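Local coordinates for KLLA0E08119p (PDB 3VA7), which probably carboxylates urea in an ATP- and biotin-dependent reaction, as the carboxylase part of a larger enzyme that is thought also to hydrolyse the product, urea-1-carboxylate, at residues T385-P390 with T437-C442. Sequence-based numbering, arbitrary orientation.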
ATOM      1  N   THR A 385      -5.860   4.309  -4.473  1.00 33.29           N
ATOM      2  CA  THR A 385      -4.563   4.622  -3.950  1.00 33.60           C
ATOM      3  C   THR A 385      -4.113   5.968  -4.493  1.00 33.67           C
ATOM      4  O   THR A 385      -3.224   6.658  -3.944  1.00 34.41           O
ATOM      5  CB  THR A 385      -3.622   3.444  -4.352  1.00 34.20           C
ATOM      6  OG1 THR A 385      -3.137   2.795  -3.164  1.00 33.31           O
ATOM      7  CG2 THR A 385      -2.521   3.831  -5.361  1.00 32.93           C
ATOM      8  N   SER A 386      -4.739   6.332  -5.593  1.00 32.41           N
ATOM      9  CA  SER A 386      -4.462   7.580  -6.228  1.00 32.91           C
ATOM     10  C   SER A 386      -5.631   7.779  -7.198  1.00 31.29           C
ATOM     11  O   SER A 386      -6.057   6.860  -7.913  1.00 31.65           O
ATOM     12  CB  SER A 386      -3.074   7.541  -6.909  1.00 33.75           C
ATOM     13  OG  SER A 386      -3.074   8.312  -8.113  1.00 39.06           O
ATOM     14  N   VAL A 387      -6.185   8.968  -7.198  1.00 29.71           N
ATOM     15  CA  VAL A 387      -7.373   9.218  -8.000  1.00 28.14           C
ATOM     16  C   VAL A 387      -7.207  10.592  -8.625  1.00 27.96           C
ATOM     17  O   VAL A 387      -7.209  11.589  -7.943  1.00 26.70           O
ATOM     18  CB  VAL A 387      -8.687   9.141  -7.135  1.00 28.20           C
ATOM     19  CG1 VAL A 387      -9.871   9.492  -7.966  1.00 25.40           C
ATOM     20  CG2 VAL A 387      -8.878   7.732  -6.477  1.00 24.82           C
ATOM     21  N   SER A 388      -7.002  10.634  -9.927  1.00 29.22           N
ATOM     22  CA  SER A 388      -6.973  11.918 -10.612  1.00 30.86           C
ATOM     23  C   SER A 388      -7.932  12.051 -11.810  1.00 30.79           C
ATOM     24  O   SER A 388      -8.016  11.152 -12.672  1.00 30.72           O
ATOM     25  CB  SER A 388      -5.549  12.263 -11.020  1.00 31.22           C
ATOM     26  OG  SER A 388      -5.447  13.680 -11.135  1.00 35.03           O
ATOM     27  N   PHE A 389      -8.647  13.175 -11.861  1.00 31.25           N
ATOM     28  CA  PHE A 389      -9.591  13.441 -12.990  1.00 31.89           C
ATOM     29  C   PHE A 389      -9.321  14.789 -13.708  1.00 33.05           C
ATOM     30  O   PHE A 389      -8.931  15.792 -13.070  1.00 32.24           O
ATOM     31  CB  PHE A 389     -11.061  13.421 -12.553  1.00 29.90           C
ATOM     32  CG  PHE A 389     -11.538  12.084 -11.996  1.00 28.94           C
ATOM     33  CD1 PHE A 389     -11.661  10.972 -12.827  1.00 22.13           C
ATOM     34  CD2 PHE A 389     -11.939  11.963 -10.619  1.00 26.98           C
ATOM     35  CE1 PHE A 389     -12.137   9.731 -12.324  1.00 19.53           C
ATOM     36  CE2 PHE A 389     -12.437  10.714 -10.104  1.00 22.46           C
ATOM     37  CZ  PHE A 389     -12.535   9.618 -10.974  1.00 20.60           C
ATOM     38  N   PRO A 390      -9.551  14.820 -15.035  1.00 33.84           N
ATOM     39  CA  PRO A 390      -9.455  16.123 -15.672  1.00 34.72           C
ATOM     40  C   PRO A 390     -10.435  17.059 -14.992  1.00 35.54           C
ATOM     41  O   PRO A 390     -11.643  16.762 -14.948  1.00 36.27           O
ATOM     42  CB  PRO A 390      -9.912  15.838 -17.118  1.00 35.15           C
ATOM     43  CG  PRO A 390     -10.716  14.571 -17.032  1.00 35.24           C
ATOM     44  CD  PRO A 390      -9.990  13.769 -15.976  1.00 33.57           C
ATOM     45  N   THR A 437      -7.306  10.643 -16.984  1.00 42.42           N
ATOM     46  CA  THR A 437      -7.959   9.973 -15.869  1.00 42.43           C
ATOM     47  C   THR A 437      -7.018   8.915 -15.314  1.00 42.29           C
ATOM     48  O   THR A 437      -6.753   7.865 -15.961  1.00 42.92           O
ATOM     49  CB  THR A 437      -9.294   9.305 -16.319  1.00 42.73           C
ATOM     50  OG1 THR A 437     -10.305  10.312 -16.513  1.00 43.83           O
ATOM     51  CG2 THR A 437      -9.798   8.270 -15.279  1.00 42.70           C
ATOM     52  N   ALA A 438      -6.521   9.183 -14.117  1.00 41.06           N
ATOM     53  CA  ALA A 438      -5.660   8.238 -13.433  1.00 40.32           C
ATOM     54  C   ALA A 438      -6.286   7.743 -12.115  1.00 39.70           C
ATOM     55  O   ALA A 438      -6.337   8.485 -11.115  1.00 39.78           O
ATOM     56  CB  ALA A 438      -4.302   8.851 -13.192  1.00 39.89           C
ATOM     57  N   VAL A 439      -6.761   6.497 -12.140  1.00 38.31           N
ATOM     58  CA  VAL A 439      -7.346   5.832 -10.980  1.00 37.80           C
ATOM     59  C   VAL A 439      -6.678   4.460 -10.694  1.00 38.37           C
ATOM     60  O   VAL A 439      -6.679   3.561 -11.541  1.00 37.33           O
ATOM     61  CB  VAL A 439      -8.845   5.665 -11.181  1.00 37.52           C
ATOM     62  CG1 VAL A 439      -9.432   4.717 -10.107  1.00 37.93           C
ATOM     63  CG2 VAL A 439      -9.532   7.039 -11.199  1.00 35.90           C
ATOM     64  N   TYR A 440      -6.116   4.300  -9.492  1.00 39.25           N
ATOM     65  CA  TYR A 440      -5.275   3.146  -9.200  1.00 40.18           C
ATOM     66  C   TYR A 440      -5.627   2.548  -7.835  1.00 40.44           C
ATOM     67  O   TYR A 440      -6.003   3.281  -6.927  1.00 40.29           O
ATOM     68  CB  TYR A 440      -3.792   3.529  -9.228  1.00 40.54           C
ATOM     69  CG  TYR A 440      -3.249   4.256 -10.464  1.00 44.34           C
ATOM     70  CD1 TYR A 440      -3.013   3.578 -11.681  1.00 49.14           C
ATOM     71  CD2 TYR A 440      -2.884   5.605 -10.387  1.00 47.41           C
ATOM     72  CE1 TYR A 440      -2.480   4.254 -12.813  1.00 51.38           C
ATOM     73  CE2 TYR A 440      -2.341   6.284 -11.484  1.00 49.06           C
ATOM     74  CZ  TYR A 440      -2.150   5.613 -12.690  1.00 52.62           C
ATOM     75  OH  TYR A 440      -1.619   6.321 -13.756  1.00 55.24           O
ATOM     76  N   GLY A 441      -5.518   1.224  -7.700  1.00 40.73           N
ATOM     77  CA  GLY A 441      -5.952   0.533  -6.480  1.00 41.62           C
ATOM     78  C   GLY A 441      -6.982  -0.568  -6.711  1.00 42.58           C
ATOM     79  O   GLY A 441      -7.108  -1.518  -5.907  1.00 42.36           O
ATOM     80  N   CYS A 442      -7.733  -0.403  -7.801  1.00 43.03           N
ATOM     81  CA  CYS A 442      -8.664  -1.362  -8.347  1.00 44.26           C
ATOM     82  C   CYS A 442      -8.331  -1.485  -9.806  1.00 43.26           C
ATOM     83  O   CYS A 442      -7.819  -0.556 -10.399  1.00 43.47           O
ATOM     84  CB  CYS A 442     -10.076  -0.788  -8.309  1.00 44.83           C
ATOM     85  SG  CYS A 442     -10.731  -0.721  -6.660  1.00 56.16           S
TER
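Val387 and Val439 stand side by side as a non-hydrogen-bonded pair, CG1 of Val387 lying 4.1 Å from CG2 of Val439, in a worked example of how two short antiparallel strands give each face its own side chains. Backbone bonds flank this pair: Tyr440 N donates to Ser386 O and Ala438 N to Ser388 O, while Ser388 N returns a bond to Ala438 O. Thr385 N adds a bond of 2.7 Å to Tyr440 O, and because Thr385 and Ser386 both face Tyr440, the start of strand 386-388 forms a classic beta bulge.

On the valine side, Phe389 leaves its backbone pointing away from 437-442, but its CG, anti to the carbonyl carbon (chi1 -62°), carries the ring back. From CB, CG leads into the ring, where CD1 comes to 4.0 Å from Thr437 OG1 at the ring edge, with Thr437 CG2 also near; CE1 then touches both Thr437 CG2 and, at 3.9 Å, Val439 CG2, and CZ ends beside that valine methyl. An alanine here would probably leave Val439 CG2 and Thr437 CG2 without their aromatic neighbour and open a gap beside them. Thr437 OG1 is itself hydrogen-bonded to Ala433 O, tying the residue just before strand 438-440 to the last turn of helix 423-435. On the opposite face from the valines, Tyr440 presents its ring edge to Ser386, with CD2 3.5 Å from OG.

Within the biotin carboxylase C-terminal region, strand 438-440 follows helix 423-435 after a two-residue link, Phe389 packs on strands 394-397 and 412-420, and Tyr440 touches Pro599 in a loop of the carboxyltransferase region.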